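Local coordinates for major Capsid Protein VP1 (PDB 6Y9I), which forms the outer shell of a polyomavirus capsid as pentamers and probably recognises glycan receptors on host cells, at residues I22-L26 with S68-L74; G44-H50 with A271-G276; V107-K113 with P123-I127. One frame throughout, in Å; residues are numbered along the deposited sequence.

Contact 1 (I22-L26 with S68-L74); sequences IELYL and SCARVQL
Aliphatic side chains carry the contact between I22-L26 and S68-L74, two strand segments whose axes come within 7.7 Å. I22 divides its branches between two partners. Its CD1 meets V72 CG2 head-on, the two side chains reaching tip to tip at 4.1 Å, while I22 CG2 touches L74 CD2 at 3.7 Å, the side chains crossing at about a right angle. With CG between the backbone N and the carbonyl carbon (chi1 72°), L24 turns both methyls to V72 CG2 and brings CD1 within 3.8 Å of A70 CB as well. At the far end L26 CD2 lies 3.7 Å from A70 CB, and L26 CB rests on S68 CB, where the backbones come nearest. The segments do not pair through their backbones: I22-L26 bonds to strand 272-291 and S68-L74 to strand 252-265. Their inward-pointing side chains meet in the apolar interior of the antiparallel beta-sandwich, the viral jelly roll of polyomavirus VP1, where L253 and V255 of strand 252-265 and F281 of strand 272-291 pack against the same side chains. Polar links are few. At the L26-S68 end a water reaches S68 OG at 2.7 Å and gives a weak bond to L26 O, while S68 OG also bonds E27 O. Within segment 68-74, R71 NH1 and NH2 both grip Q73 OE1, which lies in the guanidinium plane, although both nitrogens stand above one face of the amide. Q73 NE2 then donates to L74 O at 3.0 Å, on an in-plane lone pair, holding the amide at both ends.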
loop_
_atom_site.group_PDB
_atom_site.type_symbol
_atom_site.label_atom_id
_atom_site.label_comp_id
_atom_site.label_asym_id
_atom_site.label_seq_id
_atom_site.Cartn_x
_atom_site.Cartn_y
_atom_site.Cartn_z
ATOM N N ILE A 22 -11.079 9.683 -30.448
ATOM C CA ILE A 22 -11.327 11.109 -30.123
ATOM C C ILE A 22 -10.454 11.442 -28.911
ATOM O O ILE A 22 -10.162 10.554 -28.132
ATOM C CB ILE A 22 -12.824 11.419 -29.932
ATOM C CG1 ILE A 22 -13.366 10.826 -28.639
ATOM C CG2 ILE A 22 -13.641 10.987 -31.144
ATOM C CD1 ILE A 22 -13.203 11.758 -27.445
ATOM N N GLU A 23 -9.981 12.669 -28.839
ATOM C CA GLU A 23 -9.107 13.113 -27.730
ATOM C C GLU A 23 -9.635 14.462 -27.233
ATOM O O GLU A 23 -10.189 15.219 -28.034
ATOM C CB GLU A 23 -7.641 12.996 -28.149
ATOM C CG GLU A 23 -7.100 14.101 -29.028
ATOM C CD GLU A 23 -5.604 13.976 -29.310
ATOM O OE1 GLU A 23 -5.062 14.896 -29.970
ATOM O OE2 GLU A 23 -4.968 12.971 -28.849
ATOM N N LEU A 24 -9.582 14.678 -25.922
ATOM C CA LEU A 24 -9.951 15.972 -25.321
ATOM C C LEU A 24 -9.380 16.076 -23.911
ATOM O O LEU A 24 -8.915 15.057 -23.344
ATOM C CB LEU A 24 -11.463 16.165 -25.319
ATOM C CG LEU A 24 -12.266 15.309 -24.345
ATOM C CD1 LEU A 24 -13.541 16.038 -23.981
ATOM C CD2 LEU A 24 -12.569 13.946 -24.938
ATOM N N TYR A 25 -9.354 17.307 -23.428
ATOM C CA TYR A 25 -8.971 17.675 -22.050
ATOM C C TYR A 25 -10.224 18.145 -21.351
ATOM O O TYR A 25 -11.045 18.827 -22.025
ATOM C CB TYR A 25 -7.945 18.799 -22.037
ATOM C CG TYR A 25 -6.526 18.320 -22.045
ATOM C CD1 TYR A 25 -6.007 17.659 -20.946
ATOM C CD2 TYR A 25 -5.701 18.537 -23.134
ATOM C CE1 TYR A 25 -4.693 17.233 -20.924
ATOM C CE2 TYR A 25 -4.386 18.105 -23.133
ATOM C CZ TYR A 25 -3.880 17.461 -22.017
ATOM O OH TYR A 25 -2.583 17.039 -21.978
ATOM N N LEU A 26 -10.384 17.764 -20.086
ATOM C CA LEU A 26 -11.303 18.468 -19.158
ATOM C C LEU A 26 -10.442 19.244 -18.168
ATOM O O LEU A 26 -9.598 18.634 -17.459
ATOM C CB LEU A 26 -12.242 17.486 -18.462
ATOM C CG LEU A 26 -13.224 16.764 -19.385
ATOM C CD1 LEU A 26 -14.036 15.732 -18.615
ATOM C CD2 LEU A 26 -14.151 17.753 -20.079
ATOM N N SER A 68 -16.237 17.860 -13.841
ATOM C CA SER A 68 -16.027 18.329 -15.223
ATOM C C SER A 68 -16.796 17.390 -16.148
ATOM O O SER A 68 -16.909 16.216 -15.806
ATOM C CB SER A 68 -14.576 18.362 -15.548
ATOM O OG SER A 68 -13.893 19.178 -14.617
ATOM N N CYS A 69 -17.280 17.873 -17.286
ATOM C CA CYS A 69 -17.869 16.984 -18.304
ATOM C C CYS A 69 -17.916 17.679 -19.665
ATOM O O CYS A 69 -17.924 18.891 -19.711
ATOM C CB CYS A 69 -19.247 16.488 -17.903
ATOM S SG CYS A 69 -20.509 17.786 -17.781
ATOM N N ALA A 70 -17.909 16.891 -20.731
ATOM C CA ALA A 70 -18.082 17.353 -22.121
ATOM C C ALA A 70 -18.814 16.256 -22.900
ATOM O O ALA A 70 -18.634 15.066 -22.595
ATOM C CB ALA A 70 -16.743 17.680 -22.720
ATOM N N ARG A 71 -19.677 16.669 -23.819
ATOM C CA ARG A 71 -20.168 15.832 -24.928
ATOM C C ARG A 71 -19.294 16.113 -26.149
ATOM O O ARG A 71 -19.143 17.292 -26.499
ATOM C CB ARG A 71 -21.634 16.150 -25.244
ATOM C CG ARG A 71 -22.159 15.299 -26.393
ATOM C CD ARG A 71 -23.589 15.645 -26.749
ATOM N NE ARG A 71 -24.047 14.942 -27.936
ATOM C CZ ARG A 71 -23.690 15.228 -29.182
ATOM N NH1 ARG A 71 -22.867 16.229 -29.442
ATOM N NH2 ARG A 71 -24.176 14.503 -30.178
ATOM N N VAL A 72 -18.745 15.074 -26.777
ATOM C CA VAL A 72 -17.950 15.203 -28.039
ATOM C C VAL A 72 -18.825 14.704 -29.202
ATOM O O VAL A 72 -19.419 13.597 -29.091
ATOM C CB VAL A 72 -16.627 14.420 -27.942
ATOM C CG1 VAL A 72 -15.810 14.531 -29.222
ATOM C CG2 VAL A 72 -15.808 14.850 -26.734
ATOM N N GLN A 73 -18.932 15.488 -30.274
ATOM C CA GLN A 73 -19.699 15.081 -31.473
ATOM C C GLN A 73 -18.881 14.042 -32.234
ATOM O O GLN A 73 -17.751 14.360 -32.575
ATOM C CB GLN A 73 -19.982 16.265 -32.396
ATOM C CG GLN A 73 -20.668 15.832 -33.676
ATOM C CD GLN A 73 -22.039 15.303 -33.365
ATOM O OE1 GLN A 73 -22.776 15.859 -32.563
ATOM N NE2 GLN A 73 -22.392 14.196 -33.979
ATOM N N LEU A 74 -19.440 12.853 -32.488
ATOM C CA LEU A 74 -18.752 11.794 -33.269
ATOM C C LEU A 74 -19.116 11.929 -34.749
ATOM O O LEU A 74 -20.130 12.532 -35.094
ATOM C CB LEU A 74 -19.170 10.438 -32.708
ATOM C CG LEU A 74 -18.740 10.184 -31.259
ATOM C CD1 LEU A 74 -19.388 8.923 -30.703
ATOM C CD2 LEU A 74 -17.234 10.100 -31.147
HETATM O O HOH W 1 -11.469 18.032 -15.171
#

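Contact 2 (G44-H50 with A271-G276); sequences GYSEVIH and AIRYRG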
loop_
_atom_site.group_PDB
_atom_site.type_symbol
_atom_site.label_atom_id
_atom_site.label_comp_id
_atom_site.label_asym_id
_atom_site.label_seq_id
_atom_site.Cartn_x
_atom_site.Cartn_y
_atom_site.Cartn_z
ATOM N N GLY A 44 -8.340 27.009 -11.111
ATOM C CA GLY A 44 -7.801 25.664 -10.860
ATOM C C GLY A 44 -7.756 25.307 -9.391
ATOM O O GLY A 44 -7.368 24.147 -9.067
ATOM N N TYR A 45 -8.186 26.233 -8.537
ATOM C CA TYR A 45 -8.278 26.090 -7.067
ATOM C C TYR A 45 -9.712 26.423 -6.664
ATOM O O TYR A 45 -10.484 26.995 -7.486
ATOM C CB TYR A 45 -7.322 27.033 -6.325
ATOM C CG TYR A 45 -5.840 26.826 -6.527
ATOM C CD1 TYR A 45 -5.196 27.259 -7.682
ATOM C CD2 TYR A 45 -5.066 26.270 -5.529
ATOM C CE1 TYR A 45 -3.826 27.116 -7.853
ATOM C CE2 TYR A 45 -3.698 26.133 -5.669
ATOM C CZ TYR A 45 -3.074 26.556 -6.830
ATOM O OH TYR A 45 -1.732 26.362 -6.970
ATOM N N SER A 46 -10.096 26.043 -5.447
ATOM C CA SER A 46 -11.360 26.506 -4.828
ATOM C C SER A 46 -11.108 27.881 -4.210
ATOM O O SER A 46 -9.913 28.259 -4.000
ATOM C CB SER A 46 -11.897 25.541 -3.793
ATOM O OG SER A 46 -11.072 25.514 -2.641
ATOM N N GLU A 47 -12.195 28.583 -3.886
ATOM C CA GLU A 47 -12.142 29.703 -2.926
ATOM C C GLU A 47 -11.725 29.126 -1.571
ATOM O O GLU A 47 -11.890 27.915 -1.347
ATOM C CB GLU A 47 -13.485 30.420 -2.829
ATOM C CG GLU A 47 -13.502 31.552 -1.832
ATOM C CD GLU A 47 -12.512 32.648 -2.169
ATOM O OE1 GLU A 47 -12.952 33.642 -2.762
ATOM O OE2 GLU A 47 -11.318 32.507 -1.842
ATOM N N VAL A 48 -11.222 29.978 -0.685
ATOM C CA VAL A 48 -10.792 29.564 0.678
ATOM C C VAL A 48 -11.999 28.995 1.440
ATOM O O VAL A 48 -13.103 29.537 1.288
ATOM C CB VAL A 48 -10.137 30.747 1.403
ATOM C CG1 VAL A 48 -9.724 30.346 2.794
ATOM C CG2 VAL A 48 -8.950 31.296 0.637
ATOM N N ILE A 49 -11.781 27.953 2.244
ATOM C CA ILE A 49 -12.812 27.308 3.104
ATOM C C ILE A 49 -12.356 27.330 4.563
ATOM O O ILE A 49 -11.205 26.902 4.884
ATOM C CB ILE A 49 -13.104 25.876 2.637
ATOM C CG1 ILE A 49 -13.426 25.803 1.146
ATOM C CG2 ILE A 49 -14.212 25.276 3.467
ATOM C CD1 ILE A 49 -13.076 24.484 0.535
ATOM N N HIS A 50 -13.262 27.766 5.427
ATOM C CA HIS A 50 -13.104 27.818 6.900
ATOM C C HIS A 50 -14.117 26.857 7.516
ATOM O O HIS A 50 -15.145 26.613 6.883
ATOM C CB HIS A 50 -13.323 29.244 7.415
ATOM C CG HIS A 50 -12.701 30.303 6.574
ATOM N ND1 HIS A 50 -13.305 30.768 5.419
ATOM C CD2 HIS A 50 -11.565 31.022 6.731
ATOM C CE1 HIS A 50 -12.548 31.724 4.888
ATOM N NE2 HIS A 50 -11.466 31.893 5.677
ATOM N N ALA A 271 -6.629 28.481 6.607
ATOM C CA ALA A 271 -7.750 28.095 5.729
ATOM C C ALA A 271 -7.170 27.401 4.499
ATOM O O ALA A 271 -5.963 27.507 4.260
ATOM C CB ALA A 271 -8.567 29.287 5.338
ATOM N N ILE A 272 -7.987 26.637 3.795
ATOM C CA ILE A 272 -7.442 25.833 2.676
ATOM C C ILE A 272 -8.094 26.278 1.382
ATOM O O ILE A 272 -9.178 26.913 1.408
ATOM C CB ILE A 272 -7.581 24.321 2.962
ATOM C CG1 ILE A 272 -9.028 23.858 3.044
ATOM C CG2 ILE A 272 -6.802 23.944 4.220
ATOM C CD1 ILE A 272 -9.639 23.573 1.713
ATOM N N ARG A 273 -7.441 25.921 0.282
ATOM C CA ARG A 273 -8.070 25.804 -1.043
ATOM C C ARG A 273 -7.782 24.393 -1.586
ATOM O O ARG A 273 -6.641 23.940 -1.500
ATOM C CB ARG A 273 -7.500 26.816 -2.035
ATOM C CG ARG A 273 -7.529 28.281 -1.634
ATOM C CD ARG A 273 -6.868 29.117 -2.714
ATOM N NE ARG A 273 -6.895 30.539 -2.399
ATOM C CZ ARG A 273 -7.806 31.416 -2.826
ATOM N NH1 ARG A 273 -8.814 31.042 -3.595
ATOM N NH2 ARG A 273 -7.711 32.682 -2.469
ATOM N N TYR A 274 -8.772 23.770 -2.213
ATOM C CA TYR A 274 -8.570 22.573 -3.047
ATOM C C TYR A 274 -7.776 22.977 -4.294
ATOM O O TYR A 274 -7.980 24.072 -4.817
ATOM C CB TYR A 274 -9.914 21.964 -3.427
ATOM C CG TYR A 274 -10.735 21.440 -2.279
ATOM C CD1 TYR A 274 -10.440 20.219 -1.675
ATOM C CD2 TYR A 274 -11.835 22.139 -1.806
ATOM C CE1 TYR A 274 -11.194 19.721 -0.622
ATOM C CE2 TYR A 274 -12.631 21.617 -0.792
ATOM C CZ TYR A 274 -12.309 20.416 -0.192
ATOM O OH TYR A 274 -13.084 19.928 0.828
ATOM N N ARG A 275 -6.914 22.086 -4.770
ATOM C CA ARG A 275 -6.220 22.189 -6.075
ATOM C C ARG A 275 -6.648 21.006 -6.950
ATOM O O ARG A 275 -6.638 19.867 -6.455
ATOM C CB ARG A 275 -4.711 22.259 -5.817
ATOM C CG ARG A 275 -3.829 22.270 -7.053
ATOM C CD ARG A 275 -4.203 23.315 -8.094
ATOM N NE ARG A 275 -3.226 23.350 -9.162
ATOM C CZ ARG A 275 -3.472 23.797 -10.410
ATOM N NH1 ARG A 275 -4.672 24.222 -10.753
ATOM N NH2 ARG A 275 -2.520 23.834 -11.322
ATOM N N GLY A 276 -7.039 21.268 -8.209
ATOM C CA GLY A 276 -7.347 20.239 -9.213
ATOM C C GLY A 276 -6.379 20.317 -10.385
ATOM O O GLY A 276 -5.804 21.392 -10.615
HETATM O O HOH W 2 -0.766 23.684 -6.997
HETATM O O HOH W 3 -10.410 33.416 -4.311
#
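S46 and Y274 exchange hydrogen bonds where the loop segment G44-H50 runs antiparallel along strand 272-291 of the jelly roll. S46 N donates to Y274 O, and Y274 N returns a bond to S46 OG at 2.9 Å; S46 OG in turn donates to E47 O. Single beta bridges, Y45 with R275 and I49 with I272, flank this point, their register shifted by one residue. The G44 end is tightly packed. G44 O accepts from G276 N in a nearly linear bond and from R275 NH1, which comes in 51° above the carbonyl plane. Bent at chi2 (52°), R275 brings its CD over the centre of the Y45 ring as a CH-pi contact, 3.7 Å from the centroid, with ring and guanidinium planes only 9° apart. A neighbouring subunit closes over this end: its S149 O accepts from Y45 OH and its Q181 O from R275 NH2. Y274 OH bonds I105 O of another neighbouring subunit. R273 is also well packed: V48 CG2 sits over one guanidinium face, toward its rim, W42 makes a cation-pi contact with it, and NH1 donates to S46 O at 3.0 Å. The looser, water-bearing side is the partly exposed E47 carboxylate, whose OE2 forms a salt bridge with R273 NH1 at 3.4 Å and takes V48 N on its anti lone pair, while OE1 pairs with K39. A water in the guanidinium plane accepts from R273 NH1 at 2.9 Å.

Contact 3 (V107-K113 with P123-I127); sequences VHLLEAK and PSQPI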
loop_
_atom_site.group_PDB
_atom_site.type_symbol
_atom_site.label_atom_id
_atom_site.label_comp_id
_atom_site.label_asym_id
_atom_site.label_seq_id
_atom_site.Cartn_x
_atom_site.Cartn_y
_atom_site.Cartn_z
ATOM N N VAL A 107 7.289 23.765 -3.412
ATOM C CA VAL A 107 7.324 24.133 -1.975
ATOM C C VAL A 107 7.589 25.645 -1.901
ATOM O O VAL A 107 8.112 26.109 -0.896
ATOM C CB VAL A 107 8.297 23.247 -1.173
ATOM C CG1 VAL A 107 7.849 21.794 -1.163
ATOM C CG2 VAL A 107 9.730 23.297 -1.669
ATOM N N HIS A 108 7.078 26.396 -2.881
ATOM C CA HIS A 108 7.067 27.887 -2.870
ATOM C C HIS A 108 5.679 28.376 -3.310
ATOM O O HIS A 108 5.571 29.316 -4.081
ATOM C CB HIS A 108 8.226 28.429 -3.700
ATOM C CG HIS A 108 8.315 27.823 -5.053
ATOM N ND1 HIS A 108 7.441 28.156 -6.060
ATOM C CD2 HIS A 108 9.192 26.939 -5.579
ATOM C CE1 HIS A 108 7.742 27.456 -7.140
ATOM N NE2 HIS A 108 8.830 26.731 -6.877
ATOM N N LEU A 109 4.649 27.730 -2.792
ATOM C CA LEU A 109 3.233 28.050 -3.087
ATOM C C LEU A 109 2.893 29.444 -2.533
ATOM O O LEU A 109 3.045 29.703 -1.337
ATOM C CB LEU A 109 2.351 26.942 -2.494
ATOM C CG LEU A 109 2.367 25.593 -3.225
ATOM C CD1 LEU A 109 1.465 24.589 -2.531
ATOM C CD2 LEU A 109 1.936 25.737 -4.659
ATOM N N LEU A 110 2.419 30.325 -3.410
ATOM C CA LEU A 110 2.008 31.704 -3.044
ATOM C C LEU A 110 0.946 31.635 -1.940
ATOM O O LEU A 110 0.003 30.843 -2.055
ATOM C CB LEU A 110 1.481 32.424 -4.286
ATOM C CG LEU A 110 2.567 32.976 -5.202
ATOM C CD1 LEU A 110 2.003 33.310 -6.570
ATOM C CD2 LEU A 110 3.204 34.199 -4.580
ATOM N N GLU A 111 1.152 32.434 -0.897
ATOM C CA GLU A 111 0.246 32.605 0.263
ATOM C C GLU A 111 0.278 31.381 1.185
ATOM O O GLU A 111 -0.421 31.427 2.197
ATOM C CB GLU A 111 -1.180 32.912 -0.193
ATOM C CG GLU A 111 -1.302 34.308 -0.767
ATOM C CD GLU A 111 -2.715 34.720 -1.135
ATOM O OE1 GLU A 111 -3.660 34.068 -0.680
ATOM O OE2 GLU A 111 -2.856 35.707 -1.851
ATOM N N ALA A 112 1.105 30.366 0.927
ATOM C CA ALA A 112 0.992 29.064 1.633
ATOM C C ALA A 112 1.793 29.095 2.942
ATOM O O ALA A 112 2.819 29.747 3.001
ATOM C CB ALA A 112 1.411 27.928 0.748
ATOM N N LYS A 113 1.281 28.417 3.961
ATOM C CA LYS A 113 1.911 28.190 5.286
ATOM C C LYS A 113 3.352 27.684 5.107
ATOM O O LYS A 113 3.602 26.789 4.270
ATOM C CB LYS A 113 1.061 27.182 6.072
ATOM C CG LYS A 113 1.508 26.898 7.496
ATOM C CD LYS A 113 0.615 25.877 8.188
ATOM C CE LYS A 113 1.237 25.246 9.427
ATOM N NZ LYS A 113 1.095 26.104 10.636
ATOM N N PRO A 123 10.479 25.812 3.479
ATOM C CA PRO A 123 9.660 25.774 2.285
ATOM C C PRO A 123 8.198 25.980 2.695
ATOM O O PRO A 123 7.862 25.894 3.880
ATOM C CB PRO A 123 9.896 24.347 1.781
ATOM C CG PRO A 123 10.031 23.539 3.033
ATOM C CD PRO A 123 10.731 24.461 4.007
ATOM N N SER A 124 7.333 26.242 1.728
ATOM C CA SER A 124 5.881 26.147 1.989
ATOM C C SER A 124 5.525 24.687 2.203
ATOM O O SER A 124 6.265 23.774 1.724
ATOM C CB SER A 124 5.039 26.747 0.892
ATOM O OG SER A 124 4.864 25.817 -0.156
ATOM N N GLN A 125 4.410 24.461 2.885
ATOM C CA GLN A 125 3.739 23.146 2.809
ATOM C C GLN A 125 3.350 22.977 1.348
ATOM O O GLN A 125 2.850 23.909 0.742
ATOM C CB GLN A 125 2.514 23.057 3.718
ATOM C CG GLN A 125 2.823 22.553 5.104
ATOM C CD GLN A 125 1.576 22.656 5.944
ATOM O OE1 GLN A 125 0.474 22.375 5.478
ATOM N NE2 GLN A 125 1.752 23.080 7.187
ATOM N N PRO A 126 3.624 21.813 0.743
ATOM C CA PRO A 126 3.214 21.547 -0.628
ATOM C C PRO A 126 1.742 21.111 -0.650
ATOM O O PRO A 126 1.157 20.911 0.399
ATOM C CB PRO A 126 4.102 20.375 -1.018
ATOM C CG PRO A 126 4.187 19.575 0.316
ATOM C CD PRO A 126 4.294 20.654 1.371
ATOM N N ILE A 127 1.179 20.960 -1.837
ATOM C CA ILE A 127 -0.158 20.337 -1.998
ATOM C C ILE A 127 -0.122 18.951 -1.333
ATOM O O ILE A 127 0.786 18.163 -1.616
ATOM C CB ILE A 127 -0.589 20.288 -3.470
ATOM C CG1 ILE A 127 -0.606 21.682 -4.105
ATOM C CG2 ILE A 127 -1.936 19.603 -3.605
ATOM C CD1 ILE A 127 -1.604 22.635 -3.494
#
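P123 opens the second segment by laying its ring beside V107, the two side chains pointing the same way with CB to CB at 3.5 Å. S124 follows as the central residue. Its N donates to V107 O at 2.7 Å, a short bond that meets the oxygen 41° above the carbonyl plane, and its OG accepts from L109 N at 3.3 Å while donating to its own neighbour, Q125 O. OG stands between the backbone N and the carbonyl carbon (chi1 83°), which carries it in beside the V107-L109 backbone. The S124 CB packs on A112 CB, and its CA makes a CA-H...O contact with K113 O. That same oxygen takes the next backbone bond, from Q125 N at 2.8 Å; the buried serine hydroxyl thus adds a third link to two backbone bonds. Beyond it the extended Q125 side chain crosses K113 obliquely, its NE2 in tight van der Waals contact with the lysine's aliphatic CD and CE; the K113 ammonium group goes on to a salt bridge with E270. P126 lies alongside V107, its CB against V107 CG1 at 4.0 Å, so that the valine is lined by both prolines of the segment. At the end of the segment I127 CD1 lies 3.8 Å from L109 CD1, a methyl that also rests near Q125 O. Between V107 O and K113 O the first segment makes a type II beta turn, L109 to A112, closed by A112 N to L109 O. A neighbouring subunit bonds L110 N through N150 and H108 NE2 through E200. These are two irregular, hydrogen-bonded loop segments within the long connection between strands 87-98 and 131-138 of the jelly roll, set at a subunit interface of the VP1 pentamer.

Contacts 1 and 2 draw on one antiparallel sheet, in which strands 8-26 and 272-291 are neighbours, but their centres lie about 26 Å apart on opposite sides of the chain's centre. Contacts 2 and 3, with centres about 13 Å apart, touch where R275 CB meets I127 CD1 at 3.9 Å. Contact 3 is about 33 Å from contact 1, centre to centre. Along the chain, the segments of contacts 1 and 2 alternate; contact 3 follows contact 1 and falls between the two segments of contact 2. Contact 1 packs the sandwich interior, whereas contacts 2 and 3 form a loop-rich region. V107 and P123 of a neighbouring subunit pack on Y274 and I272, so contact 3 of one subunit meets contact 2 of another.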